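Local coordinates for tailspike protein (Siphovirus 9NA, PDB 3RIQ), which probably recognises and cleaves the O-antigen of Salmonella lipopolysaccharide, serving the phage as a trimeric, right-handed beta-helical receptor-binding tailspike, at residues Y13-S18 with A27-D32; L34-D39 with L55-K60; S246-Y251 with L265-I270; D278-N283 with I323-D328. All blocks are in the same frame, centred on the assembly; numbering follows the deposited sequence. Where two conformers were deposited one is given.

Contact 1: Y13-S18 with A27-D32; sequences YSVKLS and ATAAVD
Val15 and Tyr13 on strand 14-16 meet the last turn of helix 23-29 and the linker after it, at the beginning of the right-handed beta-helix. The chain runs from this strand through the helix to strand 33-36, the next parallel neighbour. Leu23 and Ala26 of the helix also touch Leu17, Leu34 and Ile36, consistent with a short helix covering the end of the beta-helix.

Apolar contacts come first. Val15 straddles the helix end with its two branches: CG1 lies 4.0 Å from Ala29 CB, while CG2 is 3.7 Å from Ala30 CB. With chi1 at -64°, CG1 sits beside the backbone N and CG2 between N and the carbonyl carbon; this turns CG1 to Ala29 and CG2 to Ala30. Ala30 is the first residue to leave helical geometry, its psi being 145°. Further along, the Tyr13 ring lies obliquely against Val31, with CD2 4.0 Å from Val31 CB. That ring also makes an edge-to-face stack with Phe11 of the second subunit.

No direct hydrogen bond joins the segments. Tyr13 O and Asp32 CB approach to 3.3 Å, a close meeting of backbone and side chain. The carboxylate of Asp32 has its charged partners outside the pair: OD2 forms a salt bridge with Lys12, and OD1 with Lys60 of the third subunit. This places the carboxylate at a subunit interface.

The polar link across the contact is a water molecule, which accepts from Tyr13 N at 3.0 Å and donates to Asp32 OD2 at 2.7 Å.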
loop_
_atom_site.group_PDB
_atom_site.type_symbol
_atom_site.label_atom_id
_atom_site.label_comp_id
_atom_site.label_asym_id
_atom_site.label_seq_id
_atom_site.Cartn_x
_atom_site.Cartn_y
_atom_site.Cartn_z
ATOM N N TYR A 13 -38.529 13.714 -21.425
ATOM C CA TYR A 13 -38.744 15.095 -20.986
ATOM C C TYR A 13 -37.455 15.783 -20.602
ATOM O O TYR A 13 -36.705 15.301 -19.726
ATOM C CB TYR A 13 -39.704 15.132 -19.801
ATOM C CG TYR A 13 -41.188 14.947 -20.176
ATOM C CD1 TYR A 13 -41.646 13.835 -20.914
ATOM C CD2 TYR A 13 -42.106 15.903 -19.818
ATOM C CE1 TYR A 13 -43.014 13.695 -21.265
ATOM C CE2 TYR A 13 -43.441 15.794 -20.158
ATOM C CZ TYR A 13 -43.904 14.698 -20.864
ATOM O OH TYR A 13 -45.246 14.663 -21.126
ATOM N N SER A 14 -37.202 16.919 -21.257
ATOM C CA SER A 14 -36.083 17.780 -20.904
ATOM C C SER A 14 -36.478 19.207 -21.213
ATOM O O SER A 14 -37.128 19.470 -22.246
ATOM C CB SER A 14 -34.822 17.375 -21.690
ATOM O OG SER A 14 -33.735 18.195 -21.303
ATOM N N VAL A 15 -36.115 20.110 -20.314
ATOM C CA VAL A 15 -36.204 21.533 -20.607
ATOM C C VAL A 15 -34.801 22.091 -20.674
ATOM O O VAL A 15 -33.875 21.519 -20.073
ATOM C CB VAL A 15 -37.000 22.314 -19.529
ATOM C CG1 VAL A 15 -38.478 21.843 -19.489
ATOM C CG2 VAL A 15 -36.312 22.235 -18.183
ATOM N N LYS A 16 -34.624 23.197 -21.386
ATOM C CA LYS A 16 -33.284 23.774 -21.524
ATOM C C LYS A 16 -33.269 25.218 -21.102
ATOM O O LYS A 16 -34.213 25.979 -21.390
ATOM C CB LYS A 16 -32.724 23.594 -22.948
ATOM C CG LYS A 16 -33.548 24.349 -23.975
ATOM C CD LYS A 16 -33.160 24.002 -25.414
ATOM C CE LYS A 16 -34.033 22.925 -25.962
ATOM N NZ LYS A 16 -35.455 23.337 -26.192
ATOM N N LEU A 17 -32.178 25.618 -20.449
ATOM C CA LEU A 17 -32.084 26.956 -19.887
ATOM C C LEU A 17 -32.302 28.060 -20.923
ATOM O O LEU A 17 -32.876 29.101 -20.582
ATOM C CB LEU A 17 -30.738 27.140 -19.178
ATOM C CG LEU A 17 -30.504 28.509 -18.501
ATOM C CD1 LEU A 17 -31.567 28.810 -17.431
ATOM C CD2 LEU A 17 -29.115 28.476 -17.855
ATOM N N SER A 18 -31.830 27.851 -22.160
ATOM C CA SER A 18 -31.926 28.901 -23.182
ATOM C C SER A 18 -33.371 29.255 -23.556
ATOM O O SER A 18 -33.591 30.284 -24.203
ATOM C CB SER A 18 -31.111 28.539 -24.429
ATOM O OG SER A 18 -31.697 27.419 -25.053
ATOM N N ALA A 27 -36.218 25.551 -13.819
ATOM C CA ALA A 27 -36.469 24.551 -12.788
ATOM C C ALA A 27 -37.961 24.295 -12.613
ATOM O O ALA A 27 -38.366 23.133 -12.453
ATOM C CB ALA A 27 -35.891 25.010 -11.471
ATOM N N THR A 28 -38.769 25.373 -12.614
ATOM C CA THR A 28 -40.228 25.241 -12.517
ATOM C C THR A 28 -40.790 24.389 -13.656
ATOM O O THR A 28 -41.665 23.506 -13.417
ATOM C CB THR A 28 -40.879 26.636 -12.467
ATOM O OG1 THR A 28 -40.493 27.260 -11.240
ATOM C CG2 THR A 28 -42.415 26.557 -12.474
ATOM N N ALA A 29 -40.293 24.607 -14.872
ATOM C CA ALA A 29 -40.793 23.892 -16.048
ATOM C C ALA A 29 -40.325 22.427 -16.066
ATOM O O ALA A 29 -40.981 21.589 -16.666
ATOM C CB ALA A 29 -40.313 24.589 -17.303
ATOM N N ALA A 30 -39.189 22.138 -15.424
ATOM C CA ALA A 30 -38.568 20.809 -15.508
ATOM C C ALA A 30 -39.411 19.700 -14.916
ATOM O O ALA A 30 -40.133 19.899 -13.944
ATOM C CB ALA A 30 -37.168 20.851 -14.817
ATOM N N VAL A 31 -39.337 18.527 -15.536
ATOM C CA VAL A 31 -40.019 17.314 -15.065
ATOM C C VAL A 31 -39.038 16.176 -14.784
ATOM O O VAL A 31 -39.098 15.502 -13.741
ATOM C CB VAL A 31 -41.069 16.836 -16.114
ATOM C CG1 VAL A 31 -41.715 15.543 -15.677
ATOM C CG2 VAL A 31 -42.141 17.955 -16.313
ATOM N N ASP A 32 -38.142 15.956 -15.729
ATOM C CA ASP A 32 -37.190 14.820 -15.674
ATOM C C ASP A 32 -35.775 15.406 -15.796
ATOM O O ASP A 32 -35.006 15.386 -14.844
ATOM C CB ASP A 32 -37.526 13.891 -16.828
ATOM C CG ASP A 32 -36.583 12.689 -16.961
ATOM O OD1 ASP A 32 -35.570 12.596 -16.230
ATOM O OD2 ASP A 32 -36.836 11.856 -17.865
HETATM O O HOH W 1 -39.070 11.668 -19.360
#

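Contact 2: L34-D39 with L55-K60; sequences LLIDID and LTIECK
Leu35 and Glu58 are paired on successive coils of the parallel beta-helix, where the axes of 34-36 and 56-59 come within 4.8 Å, at 17° from parallel. Their ladder is bound by four backbone hydrogen bonds, from Leu34 N to Thr56 O, Glu58 N to Leu34 O, Ile36 N to Glu58 O and Lys60 N to Ile36 O.

On the face carrying Leu35 and Glu58, the Leu35 CD1 methyl is the bump. It fits the hollow between Glu58 and Lys60, lying 3.9 Å from Glu58 CG and equally 3.9 Å from Lys60 CD. Glu58 bends at chi2 (86°), turning its carboxylate away from the leucine, whereas Lys60 stays extended past CG and carries NZ to a salt bridge with Asp32 of the second subunit.

The other face holds Leu34, Ile36, Ile57 and Cys59. Here Ile36 CG1 wedges between two neighbours on the facing strand, 4.2 Å from Ile57 CG2 and 4.0 Å from Cys59 SG. Leu34 CD2 follows, 4.3 Å from Ile57 CG1.

Past the ladder, one water donates to both Asp37 O, at 2.9 Å, and Lys60 O, at 2.8 Å.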
loop_
_atom_site.group_PDB
_atom_site.type_symbol
_atom_site.label_atom_id
_atom_site.label_comp_id
_atom_site.label_asym_id
_atom_site.label_seq_id
_atom_site.Cartn_x
_atom_site.Cartn_y
_atom_site.Cartn_z
ATOM N N LEU A 34 -33.025 18.659 -17.024
ATOM C CA LEU A 34 -32.826 20.100 -17.113
ATOM C C LEU A 34 -31.461 20.284 -17.750
ATOM O O LEU A 34 -30.452 19.883 -17.159
ATOM C CB LEU A 34 -32.929 20.753 -15.714
ATOM C CG LEU A 34 -32.373 22.183 -15.587
ATOM C CD1 LEU A 34 -32.980 23.153 -16.592
ATOM C CD2 LEU A 34 -32.576 22.635 -14.140
ATOM N N LEU A 35 -31.431 20.827 -18.961
ATOM C CA LEU A 35 -30.176 21.018 -19.697
ATOM C C LEU A 35 -29.668 22.447 -19.531
ATOM O O LEU A 35 -30.393 23.394 -19.835
ATOM C CB LEU A 35 -30.386 20.679 -21.187
ATOM C CG LEU A 35 -29.196 20.975 -22.110
ATOM C CD1 LEU A 35 -28.088 19.943 -21.826
ATOM C CD2 LEU A 35 -29.639 20.926 -23.578
ATOM N N ILE A 36 -28.437 22.601 -19.049
ATOM C CA ILE A 36 -27.815 23.950 -18.964
ATOM C C ILE A 36 -27.023 24.122 -20.260
ATOM O O ILE A 36 -25.864 23.715 -20.349
ATOM C CB ILE A 36 -26.932 24.107 -17.706
ATOM C CG1 ILE A 36 -27.685 23.646 -16.428
ATOM C CG2 ILE A 36 -26.412 25.531 -17.589
ATOM C CD1 ILE A 36 -28.910 24.445 -16.073
ATOM N N ASP A 37 -27.680 24.699 -21.281
ATOM C CA ASP A 37 -27.089 24.774 -22.626
ATOM C C ASP A 37 -26.426 26.115 -22.952
ATOM O O ASP A 37 -25.846 26.242 -24.014
ATOM C CB ASP A 37 -28.135 24.400 -23.703
ATOM C CG ASP A 37 -29.357 25.316 -23.700
ATOM O OD1 ASP A 37 -29.695 25.919 -22.647
ATOM O OD2 ASP A 37 -30.010 25.396 -24.777
ATOM N N ILE A 38 -26.528 27.097 -22.058
ATOM C CA ILE A 38 -25.884 28.398 -22.252
ATOM C C ILE A 38 -25.386 28.874 -20.898
ATOM O O ILE A 38 -25.915 28.486 -19.848
ATOM C CB ILE A 38 -26.810 29.454 -22.923
ATOM C CG1 ILE A 38 -28.101 29.668 -22.122
ATOM C CG2 ILE A 38 -27.083 29.100 -24.409
ATOM C CD1 ILE A 38 -28.854 30.910 -22.544
ATOM N N ASP A 39 -24.315 29.670 -20.914
ATOM C CA ASP A 39 -23.753 30.176 -19.654
ATOM C C ASP A 39 -24.833 30.999 -18.921
ATOM O O ASP A 39 -25.649 31.688 -19.555
ATOM C CB ASP A 39 -22.557 31.082 -19.914
ATOM C CG ASP A 39 -21.302 30.337 -20.289
ATOM O OD1 ASP A 39 -21.209 29.094 -20.146
ATOM O OD2 ASP A 39 -20.386 31.024 -20.762
ATOM N N LEU A 55 -34.374 15.348 -10.374
ATOM C CA LEU A 55 -33.917 15.855 -11.673
ATOM C C LEU A 55 -32.569 15.346 -12.086
ATOM O O LEU A 55 -31.720 15.038 -11.250
ATOM C CB LEU A 55 -33.899 17.394 -11.663
ATOM C CG LEU A 55 -35.258 18.067 -11.438
ATOM C CD1 LEU A 55 -35.081 19.570 -11.363
ATOM C CD2 LEU A 55 -36.309 17.686 -12.528
ATOM N N THR A 56 -32.390 15.226 -13.400
ATOM C CA THR A 56 -31.067 15.082 -13.991
ATOM C C THR A 56 -30.675 16.448 -14.499
ATOM O O THR A 56 -31.318 16.964 -15.420
ATOM C CB THR A 56 -31.144 14.096 -15.161
ATOM O OG1 THR A 56 -31.709 12.862 -14.699
ATOM C CG2 THR A 56 -29.743 13.841 -15.749
ATOM N N ILE A 57 -29.673 17.080 -13.876
ATOM C CA ILE A 57 -29.261 18.443 -14.282
ATOM C C ILE A 57 -27.990 18.302 -15.124
ATOM O O ILE A 57 -26.890 18.034 -14.588
ATOM C CB ILE A 57 -29.064 19.386 -13.077
ATOM C CG1 ILE A 57 -30.371 19.459 -12.287
ATOM C CG2 ILE A 57 -28.622 20.776 -13.572
ATOM C CD1 ILE A 57 -30.344 20.293 -11.037
ATOM N N GLU A 58 -28.156 18.392 -16.440
ATOM C CA GLU A 58 -27.073 18.088 -17.376
ATOM C C GLU A 58 -26.385 19.390 -17.743
ATOM O O GLU A 58 -26.984 20.233 -18.416
ATOM C CB GLU A 58 -27.659 17.418 -18.638
ATOM C CG GLU A 58 -26.607 17.100 -19.692
ATOM C CD GLU A 58 -25.953 15.772 -19.472
ATOM O OE1 GLU A 58 -26.674 14.772 -19.447
ATOM O OE2 GLU A 58 -24.726 15.720 -19.357
ATOM N N CYS A 59 -25.151 19.607 -17.285
ATOM C CA CYS A 59 -24.513 20.925 -17.497
ATOM C C CYS A 59 -23.585 20.917 -18.700
ATOM O O CYS A 59 -22.633 20.096 -18.787
ATOM C CB CYS A 59 -23.744 21.359 -16.261
ATOM S SG CYS A 59 -24.803 21.424 -14.783
ATOM N N LYS A 60 -23.880 21.803 -19.655
ATOM C CA LYS A 60 -23.031 21.963 -20.847
ATOM C C LYS A 60 -22.578 23.406 -20.996
ATOM O O LYS A 60 -22.241 23.849 -22.105
ATOM C CB LYS A 60 -23.744 21.476 -22.121
ATOM C CG LYS A 60 -24.061 19.968 -22.097
ATOM C CD LYS A 60 -24.555 19.422 -23.426
ATOM C CE LYS A 60 -24.708 17.935 -23.374
ATOM N NZ LYS A 60 -24.945 17.339 -24.739
HETATM O O HOH W 2 -23.837 24.183 -24.407
#

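Contact 3: S246-Y251 with L265-I270; sequences SGVKTY and LVFDNI
The Phe267 ring is the flat group at the centre of this contact, and two methyls approach it obliquely from the opposing segment. Val248 CG2 meets the near part of the ring, 4.0 Å from Phe267 CD1, and Thr250 CG2 meets its far end, 3.7 Å from Phe267 CZ. The valine and phenylalanine side chains run antiparallel alongside one another, while Thr250 crosses the ring at a slant. Phe222 and Val282, from neighbouring strands, also touch Phe267.

Two more apolar pairs extend the contact. Val248 and Ile270 reach for one another tip to tip, with Val248 CG2 3.9 Å from Ile270 CD1, and Thr250 CG2 comes within 4.2 Å of Leu265 CD1.

The backbones are not partners in a sheet. The closest alpha carbons, Gly247 CA and Ile270 CA, are still 8.2 Å apart, and the touching parts run 161° from each other's direction. Side chains alone fill the gap, as expected of opposing walls of a beta-helix packing across its interior. The chain turns a corner at Asn269, so Phe267 and Ile270 reach the same valine from either side of that corner.

Thr250 divides its branches. With chi1 at 54°, CG2 is directed to the ring while OG1 hydrogen-bonds Asn283 O, satisfying the hydroxyl in a buried place. Since all five touching residues are buried and no hydrogen bond crosses between the segments, cohesion here probably comes largely from van der Waals contact and the exclusion of water.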
loop_
_atom_site.group_PDB
_atom_site.type_symbol
_atom_site.label_atom_id
_atom_site.label_comp_id
_atom_site.label_asym_id
_atom_site.label_seq_id
_atom_site.Cartn_x
_atom_site.Cartn_y
_atom_site.Cartn_z
ATOM N N SER A 246 -5.265 23.070 4.416
ATOM C CA SER A 246 -4.770 21.697 4.517
ATOM C C SER A 246 -5.322 20.787 3.408
ATOM O O SER A 246 -6.379 21.054 2.827
ATOM C CB SER A 246 -5.063 21.132 5.896
ATOM O OG SER A 246 -4.308 21.789 6.892
ATOM N N GLY A 247 -4.599 19.713 3.100
ATOM C CA GLY A 247 -4.925 18.918 1.899
ATOM C C GLY A 247 -6.387 18.500 1.919
ATOM O O GLY A 247 -7.113 18.691 0.930
ATOM N N VAL A 248 -6.812 17.922 3.050
ATOM C CA VAL A 248 -8.226 17.794 3.406
ATOM C C VAL A 248 -8.284 18.121 4.904
ATOM O O VAL A 248 -7.270 18.059 5.618
ATOM C CB VAL A 248 -8.811 16.371 3.159
ATOM C CG1 VAL A 248 -8.751 15.988 1.667
ATOM C CG2 VAL A 248 -8.126 15.303 4.065
ATOM N N LYS A 249 -9.474 18.419 5.410
ATOM C CA LYS A 249 -9.596 18.856 6.817
ATOM C C LYS A 249 -10.896 18.443 7.472
ATOM O O LYS A 249 -11.973 18.569 6.848
ATOM C CB LYS A 249 -9.515 20.401 6.873
ATOM C CG LYS A 249 -9.652 21.004 8.272
ATOM C CD LYS A 249 -9.341 22.511 8.292
ATOM C CE LYS A 249 -9.670 23.078 9.670
ATOM N NZ LYS A 249 -9.610 24.595 9.758
ATOM N N THR A 250 -10.795 17.986 8.723
ATOM C CA THR A 250 -11.954 17.885 9.607
ATOM C C THR A 250 -11.919 19.127 10.497
ATOM O O THR A 250 -10.914 19.413 11.138
ATOM C CB THR A 250 -11.934 16.598 10.435
ATOM O OG1 THR A 250 -10.691 16.490 11.150
ATOM C CG2 THR A 250 -12.076 15.386 9.535
ATOM N N TYR A 251 -13.011 19.882 10.518
ATOM C CA TYR A 251 -13.058 21.115 11.315
ATOM C C TYR A 251 -12.903 20.801 12.813
ATOM O O TYR A 251 -13.307 19.755 13.307
ATOM C CB TYR A 251 -14.388 21.876 11.029
ATOM C CG TYR A 251 -14.327 23.396 11.245
ATOM C CD1 TYR A 251 -14.022 24.254 10.202
ATOM C CD2 TYR A 251 -14.608 23.951 12.485
ATOM C CE1 TYR A 251 -13.953 25.626 10.408
ATOM C CE2 TYR A 251 -14.545 25.308 12.694
ATOM C CZ TYR A 251 -14.227 26.138 11.661
ATOM O OH TYR A 251 -14.181 27.519 11.849
ATOM N N LEU A 265 -14.877 8.745 9.865
ATOM C CA LEU A 265 -14.753 8.917 8.412
ATOM C C LEU A 265 -13.606 8.048 7.897
ATOM O O LEU A 265 -12.767 7.550 8.691
ATOM C CB LEU A 265 -14.483 10.397 8.076
ATOM C CG LEU A 265 -15.618 11.339 8.532
ATOM C CD1 LEU A 265 -15.199 12.811 8.343
ATOM C CD2 LEU A 265 -16.925 11.076 7.755
ATOM N N VAL A 266 -13.563 7.878 6.571
ATOM C CA VAL A 266 -12.462 7.172 5.905
ATOM C C VAL A 266 -11.745 8.121 4.957
ATOM O O VAL A 266 -12.396 8.793 4.133
ATOM C CB VAL A 266 -12.995 5.966 5.081
ATOM C CG1 VAL A 266 -11.818 5.286 4.321
ATOM C CG2 VAL A 266 -13.706 4.955 5.981
ATOM N N PHE A 267 -10.418 8.198 5.100
ATOM C CA PHE A 267 -9.570 8.959 4.195
ATOM C C PHE A 267 -8.612 7.948 3.587
ATOM O O PHE A 267 -7.728 7.426 4.299
ATOM C CB PHE A 267 -8.806 10.053 4.961
ATOM C CG PHE A 267 -9.720 11.017 5.689
ATOM C CD1 PHE A 267 -10.267 12.107 5.013
ATOM C CD2 PHE A 267 -10.108 10.796 7.040
ATOM C CE1 PHE A 267 -11.123 12.994 5.677
ATOM C CE2 PHE A 267 -10.993 11.683 7.702
ATOM C CZ PHE A 267 -11.492 12.779 7.015
ATOM N N ASP A 268 -8.801 7.670 2.290
ATOM C CA ASP A 268 -8.072 6.590 1.611
ATOM C C ASP A 268 -7.480 7.095 0.293
ATOM O O ASP A 268 -8.235 7.437 -0.620
ATOM C CB ASP A 268 -9.035 5.404 1.361
ATOM C CG ASP A 268 -8.431 4.297 0.486
ATOM O OD1 ASP A 268 -7.190 4.174 0.378
ATOM O OD2 ASP A 268 -9.230 3.502 -0.076
ATOM N N ASN A 269 -6.153 7.118 0.191
ATOM C CA ASN A 269 -5.470 7.490 -1.045
ATOM C C ASN A 269 -5.654 8.954 -1.382
ATOM O O ASN A 269 -6.338 9.327 -2.360
ATOM C CB ASN A 269 -5.861 6.597 -2.225
ATOM C CG ASN A 269 -4.894 6.748 -3.394
ATOM O OD1 ASN A 269 -3.831 7.332 -3.212
ATOM N ND2 ASN A 269 -5.280 6.308 -4.588
ATOM N N ILE A 270 -5.030 9.783 -0.572
ATOM C CA ILE A 270 -5.013 11.209 -0.793
ATOM C C ILE A 270 -3.565 11.572 -1.063
ATOM O O ILE A 270 -2.680 11.171 -0.311
ATOM C CB ILE A 270 -5.555 11.976 0.412
ATOM C CG1 ILE A 270 -7.019 11.564 0.681
ATOM C CG2 ILE A 270 -5.398 13.534 0.185
ATOM C CD1 ILE A 270 -7.600 12.073 1.961
#

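Contact 4: D278-N283 with I323-D328; sequences DGIDVN and IGAWWD
Asp278 grips the facing segment with both carboxylate oxygens. OD1 accepts from Ile323 N through its anti lone pair at 2.9 Å, nearly straight at 169°. OD2 receives a weak bond from Trp326 NE1, also 2.9 Å long but bent to 126°.

Around the Trp326 indole, Asn283 ND2 lies over one face, 3.3 Å from Trp326 CE2, with the amide tilted 54° to the ring. The opposite face carries Ile323 CD1, and Ile280 O lies at the edge in the ring plane. ND2 is held there by a hydrogen bond to Asp281 OD1 (2.8 Å), which makes Asp281 a second-shell support of the amide-ring contact.

Backbone bonds join the coils: Gly279 N to Ile323 O, Trp326 N to Ile280 O (3.3 Å), Val282 N to Trp326 O (3.0 Å), and a weak one from Asp328 N to Val282 O.

Apolar contacts are few. Ile280 CG1 rests 3.9 Å from Ala325 CB, and Val282 CB is 4.1 Å from Trp327 CB. The Trp327 indole leads away, its NE1 bonding to Asp349.

Residue matches residue from Asp278 with Ile323 through Val282 with Trp327, including Gly279 beside Gly324. Such in-register parallel stacking of equivalent positions on successive coils is characteristic of the right-handed beta-helix, as in the P22 tailspike family.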
loop_
_atom_site.group_PDB
_atom_site.type_symbol
_atom_site.label_atom_id
_atom_site.label_comp_id
_atom_site.label_asym_id
_atom_site.label_seq_id
_atom_site.Cartn_x
_atom_site.Cartn_y
_atom_site.Cartn_z
ATOM N N ASP A 278 -1.367 21.723 6.497
ATOM C CA ASP A 278 -0.912 20.346 6.789
ATOM C C ASP A 278 -1.375 19.376 5.703
ATOM O O ASP A 278 -2.495 19.495 5.190
ATOM C CB ASP A 278 -1.474 19.924 8.149
ATOM C CG ASP A 278 -1.242 21.001 9.183
ATOM O OD1 ASP A 278 -0.071 21.449 9.265
ATOM O OD2 ASP A 278 -2.213 21.465 9.825
ATOM N N GLY A 279 -0.525 18.424 5.341
ATOM C CA GLY A 279 -0.865 17.503 4.239
ATOM C C GLY A 279 -2.253 16.890 4.376
ATOM O O GLY A 279 -3.008 16.792 3.396
ATOM N N ILE A 280 -2.575 16.414 5.575
ATOM C CA ILE A 280 -3.971 16.218 5.954
ATOM C C ILE A 280 -4.084 16.792 7.360
ATOM O O ILE A 280 -3.108 16.760 8.121
ATOM C CB ILE A 280 -4.412 14.709 5.936
ATOM C CG1 ILE A 280 -3.646 13.856 6.965
ATOM C CG2 ILE A 280 -4.294 14.129 4.531
ATOM C CD1 ILE A 280 -4.113 12.405 7.015
ATOM N N ASP A 281 -5.265 17.325 7.698
ATOM C CA ASP A 281 -5.514 17.853 9.062
ATOM C C ASP A 281 -6.747 17.117 9.567
ATOM O O ASP A 281 -7.878 17.557 9.313
ATOM C CB ASP A 281 -5.787 19.370 9.024
ATOM C CG ASP A 281 -6.227 19.915 10.373
ATOM O OD1 ASP A 281 -6.125 19.160 11.376
ATOM O OD2 ASP A 281 -6.645 21.104 10.436
ATOM N N VAL A 282 -6.541 15.991 10.239
ATOM C CA VAL A 282 -7.677 15.207 10.742
ATOM C C VAL A 282 -7.694 15.390 12.261
ATOM O O VAL A 282 -7.513 14.436 13.024
ATOM C CB VAL A 282 -7.587 13.724 10.309
ATOM C CG1 VAL A 282 -8.850 12.956 10.728
ATOM C CG2 VAL A 282 -7.441 13.624 8.772
ATOM N N ASN A 283 -7.836 16.652 12.694
ATOM C CA ASN A 283 -7.948 16.977 14.111
ATOM C C ASN A 283 -9.371 17.377 14.478
ATOM O O ASN A 283 -10.119 17.909 13.631
ATOM C CB ASN A 283 -7.003 18.141 14.453
ATOM C CG ASN A 283 -5.540 17.708 14.500
ATOM O OD1 ASN A 283 -4.981 17.481 15.588
ATOM N ND2 ASN A 283 -4.914 17.574 13.330
ATOM N N ILE A 323 2.583 20.526 8.688
ATOM C CA ILE A 323 2.930 19.167 9.097
ATOM C C ILE A 323 2.599 18.217 7.956
ATOM O O ILE A 323 1.629 18.418 7.231
ATOM C CB ILE A 323 2.179 18.811 10.403
ATOM C CG1 ILE A 323 2.652 19.754 11.528
ATOM C CG2 ILE A 323 2.361 17.330 10.808
ATOM C CD1 ILE A 323 1.820 19.641 12.822
ATOM N N GLY A 324 3.443 17.196 7.770
ATOM C CA GLY A 324 3.257 16.316 6.616
ATOM C C GLY A 324 1.908 15.602 6.633
ATOM O O GLY A 324 1.264 15.480 5.588
ATOM N N ALA A 325 1.474 15.147 7.809
ATOM C CA ALA A 325 0.145 14.493 8.000
ATOM C C ALA A 325 -0.039 14.442 9.499
ATOM O O ALA A 325 0.900 14.062 10.240
ATOM C CB ALA A 325 0.132 13.060 7.436
ATOM N N TRP A 326 -1.222 14.824 9.970
ATOM C CA TRP A 326 -1.488 14.723 11.402
ATOM C C TRP A 326 -2.954 14.567 11.767
ATOM O O TRP A 326 -3.876 14.778 10.935
ATOM C CB TRP A 326 -0.851 15.866 12.200
ATOM C CG TRP A 326 -1.536 17.224 12.215
ATOM C CD1 TRP A 326 -2.188 17.875 11.180
ATOM C CD2 TRP A 326 -1.513 18.146 13.317
ATOM N NE1 TRP A 326 -2.598 19.156 11.605
ATOM C CE2 TRP A 326 -2.196 19.334 12.907
ATOM C CE3 TRP A 326 -0.970 18.088 14.612
ATOM C CZ2 TRP A 326 -2.341 20.448 13.756
ATOM C CZ3 TRP A 326 -1.101 19.205 15.461
ATOM C CH2 TRP A 326 -1.780 20.361 15.026
ATOM N N TRP A 327 -3.144 14.169 13.020
ATOM C CA TRP A 327 -4.473 13.865 13.575
ATOM C C TRP A 327 -4.408 13.974 15.089
ATOM O O TRP A 327 -3.309 13.972 15.679
ATOM C CB TRP A 327 -4.937 12.434 13.188
ATOM C CG TRP A 327 -3.938 11.368 13.591
ATOM C CD1 TRP A 327 -3.858 10.715 14.802
ATOM C CD2 TRP A 327 -2.839 10.906 12.812
ATOM N NE1 TRP A 327 -2.774 9.845 14.809
ATOM C CE2 TRP A 327 -2.128 9.945 13.601
ATOM C CE3 TRP A 327 -2.381 11.200 11.514
ATOM C CZ2 TRP A 327 -0.960 9.304 13.132
ATOM C CZ3 TRP A 327 -1.261 10.545 11.035
ATOM C CH2 TRP A 327 -0.562 9.594 11.845
ATOM N N ASP A 328 -5.581 14.093 15.699
ATOM C CA ASP A 328 -5.689 13.921 17.175
ATOM C C ASP A 328 -6.750 12.841 17.436
ATOM O O ASP A 328 -7.123 12.092 16.532
ATOM C CB ASP A 328 -6.017 15.239 17.922
ATOM C CG ASP A 328 -7.470 15.682 17.740
ATOM O OD1 ASP A 328 -8.092 15.226 16.754
ATOM O OD2 ASP A 328 -7.983 16.473 18.578
HETATM O O HOH W 3 -9.570 13.411 14.944
#

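The four contacts follow one another along the chain and fall into two clusters on the same beta-helix. Contacts 1 and 2 have centres 9 Å apart at the N-terminal end, where strand 14-16 of contact 1 pairs with strand 33-36 of contact 2, which follows helix 23-29. Contacts 3 and 4 lie near the chain's centre, 8 Å apart, joined through Thr250 OG1 to Asn283 O and Ser246 OG to Asp278 N. About 31 Å separates the centres of contacts 2 and 3. Contact 3 fills the interior, whereas contacts 2 and 4 show the same coil-on-coil pairing recurring from the N-terminal end to the middle. Contacts 1, 2 and 3 also reach other subunits; no other chain touches contact 4.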